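Local coordinates for succinate dehydrogenase (Membrane anchor subunit) (Mycolicibacterium smegmatis, PDB 7D6V), which forms the membrane anchor of a succinate dehydrogenase and carries a membrane-embedded Rieske iron-sulfur cluster that probably passes electrons to quinone, at residues L108-T113 and Y157-A162; A161-S166 and L198-T203. One frame throughout, in Å; residues are numbered along the deposited sequence.

Contact 1. Residues L108-T113 and Y157-A162; sequences LAFRLT and YFFYAA. With PEV ((1S)-2-{[(2-aminoethoxy)(hydroxy)phosphoryl]oxy}-1-[(palmitoyloxy)methyl]ethyl stearate), chain I.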
loop_
_atom_site.group_PDB
_atom_site.type_symbol
_atom_site.label_atom_id
_atom_site.label_comp_id
_atom_site.label_asym_id
_atom_site.label_seq_id
_atom_site.Cartn_x
_atom_site.Cartn_y
_atom_site.Cartn_z
ATOM N N LEU C 108 29.006 6.433 -30.974
ATOM C CA LEU C 108 29.414 5.371 -30.065
ATOM C C LEU C 108 29.326 5.826 -28.616
ATOM O O LEU C 108 28.827 5.092 -27.760
ATOM C CB LEU C 108 30.833 4.913 -30.401
ATOM C CG LEU C 108 31.425 3.817 -29.517
ATOM C CD1 LEU C 108 30.670 2.516 -29.694
ATOM C CD2 LEU C 108 32.898 3.633 -29.819
ATOM N N ALA C 109 29.785 7.044 -28.324
ATOM C CA ALA C 109 29.694 7.562 -26.964
ATOM C C ALA C 109 28.245 7.801 -26.553
ATOM O O ALA C 109 27.877 7.580 -25.393
ATOM C CB ALA C 109 30.507 8.844 -26.844
ATOM N N PHE C 110 27.411 8.252 -27.492
ATOM C CA PHE C 110 26.004 8.491 -27.200
ATOM C C PHE C 110 25.295 7.206 -26.811
ATOM O O PHE C 110 24.491 7.192 -25.875
ATOM C CB PHE C 110 25.332 9.130 -28.415
ATOM C CG PHE C 110 23.853 9.331 -28.261
ATOM C CD1 PHE C 110 23.350 10.194 -27.308
ATOM C CD2 PHE C 110 22.966 8.664 -29.084
ATOM C CE1 PHE C 110 21.994 10.381 -27.172
ATOM C CE2 PHE C 110 21.609 8.850 -28.953
ATOM C CZ PHE C 110 21.124 9.712 -27.997
ATOM N N ARG C 111 25.569 6.117 -27.523
ATOM C CA ARG C 111 24.934 4.858 -27.158
ATOM C C ARG C 111 25.624 4.170 -25.990
ATOM O O ARG C 111 24.994 3.356 -25.312
ATOM C CB ARG C 111 24.870 3.932 -28.369
ATOM C CG ARG C 111 23.749 4.297 -29.315
ATOM C CD ARG C 111 23.511 3.228 -30.346
ATOM N NE ARG C 111 22.510 3.632 -31.326
ATOM C CZ ARG C 111 21.268 3.164 -31.359
ATOM N NH1 ARG C 111 20.869 2.277 -30.463
ATOM N NH2 ARG C 111 20.426 3.584 -32.288
ATOM N N LEU C 112 26.891 4.489 -25.727
ATOM C CA LEU C 112 27.577 3.923 -24.573
ATOM C C LEU C 112 27.128 4.573 -23.275
ATOM O O LEU C 112 27.123 3.918 -22.227
ATOM C CB LEU C 112 29.086 4.070 -24.745
ATOM C CG LEU C 112 29.958 2.989 -24.116
ATOM C CD1 LEU C 112 29.650 1.636 -24.725
ATOM C CD2 LEU C 112 31.424 3.336 -24.284
ATOM N N THR C 113 26.763 5.850 -23.312
ATOM C CA THR C 113 26.276 6.537 -22.126
ATOM C C THR C 113 24.760 6.494 -22.007
ATOM O O THR C 113 24.215 7.031 -21.040
ATOM C CB THR C 113 26.759 7.991 -22.113
ATOM O OG1 THR C 113 26.417 8.626 -23.350
ATOM C CG2 THR C 113 28.263 8.045 -21.927
ATOM N N TYR C 157 25.360 15.827 -23.363
ATOM C CA TYR C 157 26.159 16.456 -24.408
ATOM C C TYR C 157 26.268 15.553 -25.628
ATOM O O TYR C 157 26.213 16.025 -26.772
ATOM C CB TYR C 157 27.532 16.819 -23.857
ATOM C CG TYR C 157 27.450 17.949 -22.868
ATOM C CD1 TYR C 157 27.719 19.253 -23.248
ATOM C CD2 TYR C 157 27.069 17.715 -21.559
ATOM C CE1 TYR C 157 27.625 20.285 -22.347
ATOM C CE2 TYR C 157 26.972 18.738 -20.655
ATOM C CZ TYR C 157 27.251 20.019 -21.052
ATOM O OH TYR C 157 27.156 21.040 -20.143
ATOM N N PHE C 158 26.393 14.247 -25.407
ATOM C CA PHE C 158 26.304 13.314 -26.519
ATOM C C PHE C 158 24.902 13.298 -27.108
ATOM O O PHE C 158 24.738 13.010 -28.294
ATOM C CB PHE C 158 26.730 11.920 -26.067
ATOM C CG PHE C 158 28.149 11.859 -25.600
ATOM C CD1 PHE C 158 29.182 12.201 -26.452
ATOM C CD2 PHE C 158 28.453 11.479 -24.306
ATOM C CE1 PHE C 158 30.488 12.162 -26.026
ATOM C CE2 PHE C 158 29.758 11.434 -23.877
ATOM C CZ PHE C 158 30.777 11.774 -24.738
ATOM N N PHE C 159 23.891 13.634 -26.309
ATOM C CA PHE C 159 22.543 13.804 -26.844
ATOM C C PHE C 159 22.468 14.998 -27.789
ATOM O O PHE C 159 21.848 14.917 -28.854
ATOM C CB PHE C 159 21.547 13.944 -25.693
ATOM C CG PHE C 159 20.221 14.513 -26.101
ATOM C CD1 PHE C 159 19.334 13.767 -26.852
ATOM C CD2 PHE C 159 19.860 15.792 -25.723
ATOM C CE1 PHE C 159 18.122 14.288 -27.224
ATOM C CE2 PHE C 159 18.648 16.316 -26.093
ATOM C CZ PHE C 159 17.778 15.565 -26.845
ATOM N N TYR C 160 23.097 16.115 -27.420
ATOM C CA TYR C 160 23.154 17.261 -28.327
ATOM C C TYR C 160 23.894 16.906 -29.615
ATOM O O TYR C 160 23.455 17.251 -30.726
ATOM C CB TYR C 160 23.831 18.449 -27.644
ATOM C CG TYR C 160 23.290 18.793 -26.276
ATOM C CD1 TYR C 160 21.939 18.687 -25.990
ATOM C CD2 TYR C 160 24.137 19.235 -25.270
ATOM C CE1 TYR C 160 21.448 19.001 -24.742
ATOM C CE2 TYR C 160 23.655 19.550 -24.019
ATOM C CZ TYR C 160 22.309 19.434 -23.762
ATOM O OH TYR C 160 21.817 19.749 -22.517
ATOM N N ALA C 161 25.025 16.210 -29.481
ATOM C CA ALA C 161 25.772 15.778 -30.656
ATOM C C ALA C 161 24.933 14.855 -31.528
ATOM O O ALA C 161 24.990 14.928 -32.761
ATOM C CB ALA C 161 27.067 15.091 -30.229
ATOM N N ALA C 162 24.151 13.973 -30.904
ATOM C CA ALA C 162 23.284 13.074 -31.648
ATOM C C ALA C 162 22.178 13.830 -32.362
ATOM O O ALA C 162 21.765 13.427 -33.450
ATOM C CB ALA C 162 22.692 12.024 -30.712
HETATM C C48 PEV I . 24.986 -0.008 -30.109
HETATM C C47 PEV I . 26.484 0.231 -29.955
HETATM C C46 PEV I . 26.853 0.407 -28.488
HETATM C C45 PEV I . 26.948 -0.945 -27.793
HETATM C C44 PEV I . 28.010 -0.945 -26.702
HETATM C C43 PEV I . 27.840 -2.120 -25.749
HETATM C C42 PEV I . 29.192 -2.678 -25.332
HETATM C C41 PEV I . 29.554 -2.234 -23.923
HETATM C C40 PEV I . 30.568 -3.170 -23.286
HETATM C C39 PEV I . 31.654 -2.382 -22.576
HETATM C C38 PEV I . 31.146 -1.893 -21.228
HETATM C C37 PEV I . 31.390 -2.932 -20.142
HETATM C C36 PEV I . 32.067 -2.313 -18.934
HETATM C C35 PEV I . 31.052 -1.975 -17.851
HETATM C C34 PEV I . 31.705 -2.007 -16.479
HETATM C C33 PEV I . 32.992 -1.199 -16.470
HETATM C C32 PEV I . 33.938 -1.712 -15.397
HETATM C C31 PEV I . 33.764 -0.934 -14.105
HETATM O O31 PEV I . 32.745 -1.001 -13.508
HETATM O O2 PEV I . 34.809 -0.148 -13.622
HETATM C C2 PEV I . 35.354 -0.645 -12.440
HETATM C C1 PEV I . 34.764 0.135 -11.274
HETATM O O3P PEV I . 33.633 -0.549 -10.818
HETATM P P PEV I . 33.622 -1.117 -9.272
HETATM O O1P PEV I . 34.364 -2.427 -9.196
HETATM O O2P PEV I . 32.196 -1.311 -8.823
HETATM O O4P PEV I . 34.378 -0.022 -8.304
HETATM C C4 PEV I . 35.701 -0.266 -7.924
HETATM C C5 PEV I . 36.442 1.069 -7.896
HETATM N N6 PEV I . 37.872 0.854 -8.022
HETATM C C3 PEV I . 36.870 -0.484 -12.481
HETATM O O3 PEV I . 37.308 -0.968 -13.719
HETATM C C11 PEV I . 37.789 0.017 -14.587
HETATM O O11 PEV I . 38.731 0.666 -14.286
HETATM C C12 PEV I . 37.091 0.266 -15.920
HETATM C C13 PEV I . 38.081 0.342 -17.080
HETATM C C14 PEV I . 37.408 0.085 -18.424
HETATM C C15 PEV I . 36.135 0.908 -18.603
HETATM C C16 PEV I . 36.223 1.811 -19.829
HETATM C C17 PEV I . 34.922 1.904 -20.625
HETATM C C18 PEV I . 33.764 1.124 -20.004
HETATM C C19 PEV I . 32.528 1.986 -19.749
HETATM C C20 PEV I . 32.767 3.475 -19.994
HETATM C C21 PEV I . 31.461 4.231 -20.224
HETATM C C22 PEV I . 31.678 5.555 -20.951
HETATM C C23 PEV I . 31.812 6.750 -20.011
HETATM C C24 PEV I . 32.848 7.737 -20.536
HETATM C C25 PEV I . 32.279 8.644 -21.622
HETATM C C26 PEV I . 33.052 8.519 -22.931
#
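F110 and F158 mark the point where helices 104-112 and 155-175 come together, their CA atoms 4.9 Å apart and the two short axes 8.8 Å from each other, with N-to-C directions turned by 132°. This steeply inclined helix pair of the membrane bundle, running in broadly opposite directions, packs chiefly through two reciprocal CH-pi contacts, in each of which an alanine of one helix lies over a phenylalanine ring of the other. The CB of A162 stands almost on the normal of the F110 ring, 5° off it and 3.6 Å from the centroid. In return, A109 CB covers a face of the F158 ring, 3.6 Å from its centroid but shifted toward the rim. Between the two pairs, the CB atoms of F110 and F158 meet at 3.9 Å. With CG anti to the backbone N (chi1 176°), the F110 ring reaches past F158 toward the backbone of F159. It also touches the iron-sulfur cluster and meets the H155 ring at nearly parallel planes. T113 crosses the F158 side chain at about a right angle; its hydroxyl donates to A109 O across 2.7 Å and is also hydrogen-bonded to H155 ND1, its strongest polar partner. That carbonyl also accepts the T113 backbone N-H, from the opposite face of its plane. Phosphatidylethanolamine borders helix 104-112 through R111 and L112, and the two methyls of L112 divide its acyl tails: CD1 lies 3.6 Å from C44 of one chain, CD2 4.0 Å from C22 of the other.

Contact 2. Residues A161-S166 and L198-T203; sequences AAVLIS and LLWVYT
S166 and T203 face each other with matching torsions, chi1 -77° and -50°, each placing its hydroxyl oxygen anti to the residue's own carbonyl carbon and close enough to bond back into its own helix. S166 OG donates to A162 O at 3.2 Å and T203 OG1 to L199 O at 2.7 Å, in both cases on the opposite face of the carbonyl plane from the backbone N-H that shares the acceptor. Both hydroxyls thus bond within their own helices, and between the two segments of this antiparallel helix pair the contact is packing. Its main feature is a CH-pi contact: S166 CB sits over the six-membered ring of W200, 3.5 Å from the centroid and 12° off the normal. V163 comes to the same indole with CG1, 4.3 Å from W200 CH2, while its CG2 meets T203 CG2 at 4.2 Å. One turn further along helix 155-175, T170 OG1 joins the helices by a hydrogen bond to W200 NE1, and also bonds to S166 O. The axes of 161-166 and 198-203 approach to 10.5 Å; F110 of helix 104-112 packs on A162 and Y202, and helix 240-264 packs against L198, V201 and Y202.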
loop_
_atom_site.group_PDB
_atom_site.type_symbol
_atom_site.label_atom_id
_atom_site.label_comp_id
_atom_site.label_asym_id
_atom_site.label_seq_id
_atom_site.Cartn_x
_atom_site.Cartn_y
_atom_site.Cartn_z
ATOM N N ALA C 161 25.025 16.210 -29.481
ATOM C CA ALA C 161 25.772 15.778 -30.656
ATOM C C ALA C 161 24.933 14.855 -31.528
ATOM O O ALA C 161 24.990 14.928 -32.761
ATOM C CB ALA C 161 27.067 15.091 -30.229
ATOM N N ALA C 162 24.151 13.973 -30.904
ATOM C CA ALA C 162 23.284 13.074 -31.648
ATOM C C ALA C 162 22.178 13.830 -32.362
ATOM O O ALA C 162 21.765 13.427 -33.450
ATOM C CB ALA C 162 22.692 12.024 -30.712
ATOM N N VAL C 163 21.683 14.918 -31.771
ATOM C CA VAL C 163 20.719 15.760 -32.474
ATOM C C VAL C 163 21.343 16.339 -33.738
ATOM O O VAL C 163 20.731 16.337 -34.817
ATOM C CB VAL C 163 20.191 16.868 -31.544
ATOM C CG1 VAL C 163 19.318 17.836 -32.317
ATOM C CG2 VAL C 163 19.413 16.263 -30.392
ATOM N N LEU C 164 22.579 16.832 -33.630
ATOM C CA LEU C 164 23.244 17.372 -34.816
ATOM C C LEU C 164 23.459 16.296 -35.881
ATOM O O LEU C 164 23.236 16.532 -37.078
ATOM C CB LEU C 164 24.572 18.016 -34.428
ATOM C CG LEU C 164 24.505 19.129 -33.386
ATOM C CD1 LEU C 164 25.839 19.842 -33.289
ATOM C CD2 LEU C 164 23.395 20.109 -33.714
ATOM N N ILE C 165 23.890 15.105 -35.462
ATOM C CA ILE C 165 24.134 14.025 -36.413
ATOM C C ILE C 165 22.829 13.550 -37.043
ATOM O O ILE C 165 22.803 13.163 -38.218
ATOM C CB ILE C 165 24.896 12.880 -35.723
ATOM C CG1 ILE C 165 26.250 13.380 -35.222
ATOM C CG2 ILE C 165 25.097 11.708 -36.669
ATOM C CD1 ILE C 165 26.964 12.408 -34.318
ATOM N N SER C 166 21.731 13.567 -36.286
ATOM C CA SER C 166 20.426 13.253 -36.854
ATOM C C SER C 166 20.024 14.275 -37.906
ATOM O O SER C 166 19.416 13.923 -38.920
ATOM C CB SER C 166 19.376 13.179 -35.750
ATOM O OG SER C 166 19.466 11.960 -35.039
ATOM N N LEU C 198 13.134 6.506 -37.605
ATOM C CA LEU C 198 13.292 5.708 -36.393
ATOM C C LEU C 198 14.445 6.217 -35.538
ATOM O O LEU C 198 14.375 6.179 -34.303
ATOM C CB LEU C 198 13.485 4.240 -36.762
ATOM C CG LEU C 198 12.186 3.551 -37.180
ATOM C CD1 LEU C 198 12.457 2.175 -37.748
ATOM C CD2 LEU C 198 11.230 3.468 -36.007
ATOM N N LEU C 199 15.514 6.702 -36.173
ATOM C CA LEU C 199 16.606 7.316 -35.424
ATOM C C LEU C 199 16.133 8.562 -34.694
ATOM O O LEU C 199 16.525 8.806 -33.549
ATOM C CB LEU C 199 17.764 7.655 -36.358
ATOM C CG LEU C 199 18.649 6.498 -36.812
ATOM C CD1 LEU C 199 19.708 7.001 -37.772
ATOM C CD2 LEU C 199 19.284 5.814 -35.621
ATOM N N TRP C 200 15.296 9.370 -35.346
ATOM C CA TRP C 200 14.732 10.535 -34.674
ATOM C C TRP C 200 13.878 10.125 -33.484
ATOM O O TRP C 200 13.925 10.763 -32.428
ATOM C CB TRP C 200 13.910 11.367 -35.655
ATOM C CG TRP C 200 14.685 12.425 -36.359
ATOM C CD1 TRP C 200 14.833 12.568 -37.702
ATOM C CD2 TRP C 200 15.406 13.507 -35.759
ATOM N NE1 TRP C 200 15.608 13.663 -37.980
ATOM C CE2 TRP C 200 15.972 14.260 -36.804
ATOM C CE3 TRP C 200 15.630 13.911 -34.439
ATOM C CZ2 TRP C 200 16.745 15.390 -36.573
ATOM C CZ3 TRP C 200 16.400 15.031 -34.214
ATOM C CH2 TRP C 200 16.949 15.758 -35.274
ATOM N N VAL C 201 13.081 9.067 -33.639
ATOM C CA VAL C 201 12.251 8.594 -32.533
ATOM C C VAL C 201 13.124 8.166 -31.358
ATOM O O VAL C 201 12.858 8.513 -30.200
ATOM C CB VAL C 201 11.334 7.451 -33.000
ATOM C CG1 VAL C 201 10.585 6.857 -31.824
ATOM C CG2 VAL C 201 10.361 7.953 -34.045
ATOM N N TYR C 202 14.186 7.411 -31.643
ATOM C CA TYR C 202 15.082 6.962 -30.582
ATOM C C TYR C 202 15.779 8.135 -29.904
ATOM O O TYR C 202 15.923 8.158 -28.677
ATOM C CB TYR C 202 16.111 5.984 -31.144
ATOM C CG TYR C 202 17.222 5.660 -30.177
ATOM C CD1 TYR C 202 16.966 4.969 -29.002
ATOM C CD2 TYR C 202 18.526 6.052 -30.433
ATOM C CE1 TYR C 202 17.976 4.674 -28.115
ATOM C CE2 TYR C 202 19.540 5.762 -29.554
ATOM C CZ TYR C 202 19.262 5.072 -28.397
ATOM O OH TYR C 202 20.277 4.781 -27.520
ATOM N N THR C 203 16.223 9.118 -30.687
ATOM C CA THR C 203 16.891 10.282 -30.117
ATOM C C THR C 203 15.940 11.109 -29.260
ATOM O O THR C 203 16.340 11.644 -28.220
ATOM C CB THR C 203 17.494 11.134 -31.231
ATOM O OG1 THR C 203 18.262 10.298 -32.103
ATOM C CG2 THR C 203 18.394 12.210 -30.660
#

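Both contacts are buried and share helix 155-175, with A161 and A162 common to their segments; their centres are about 10 Å apart. Contact 1 joins that helix to 104-112 at a steep angle and close spacing, mostly through phenylalanine and alanine, with lipid bordering the other helix. Contact 2 joins it to 188-204 in a more nearly antiparallel and wider pairing, where serine and threonine hydroxyls turn back into their helices beside a tryptophan. The two interfaces meet directly: F110 CE2 packs on Y202 CE2 at 3.8 Å, and F159 CE1 lies against T203 O. F110 and Y202, one from each contact, both touch the iron-sulfur cluster.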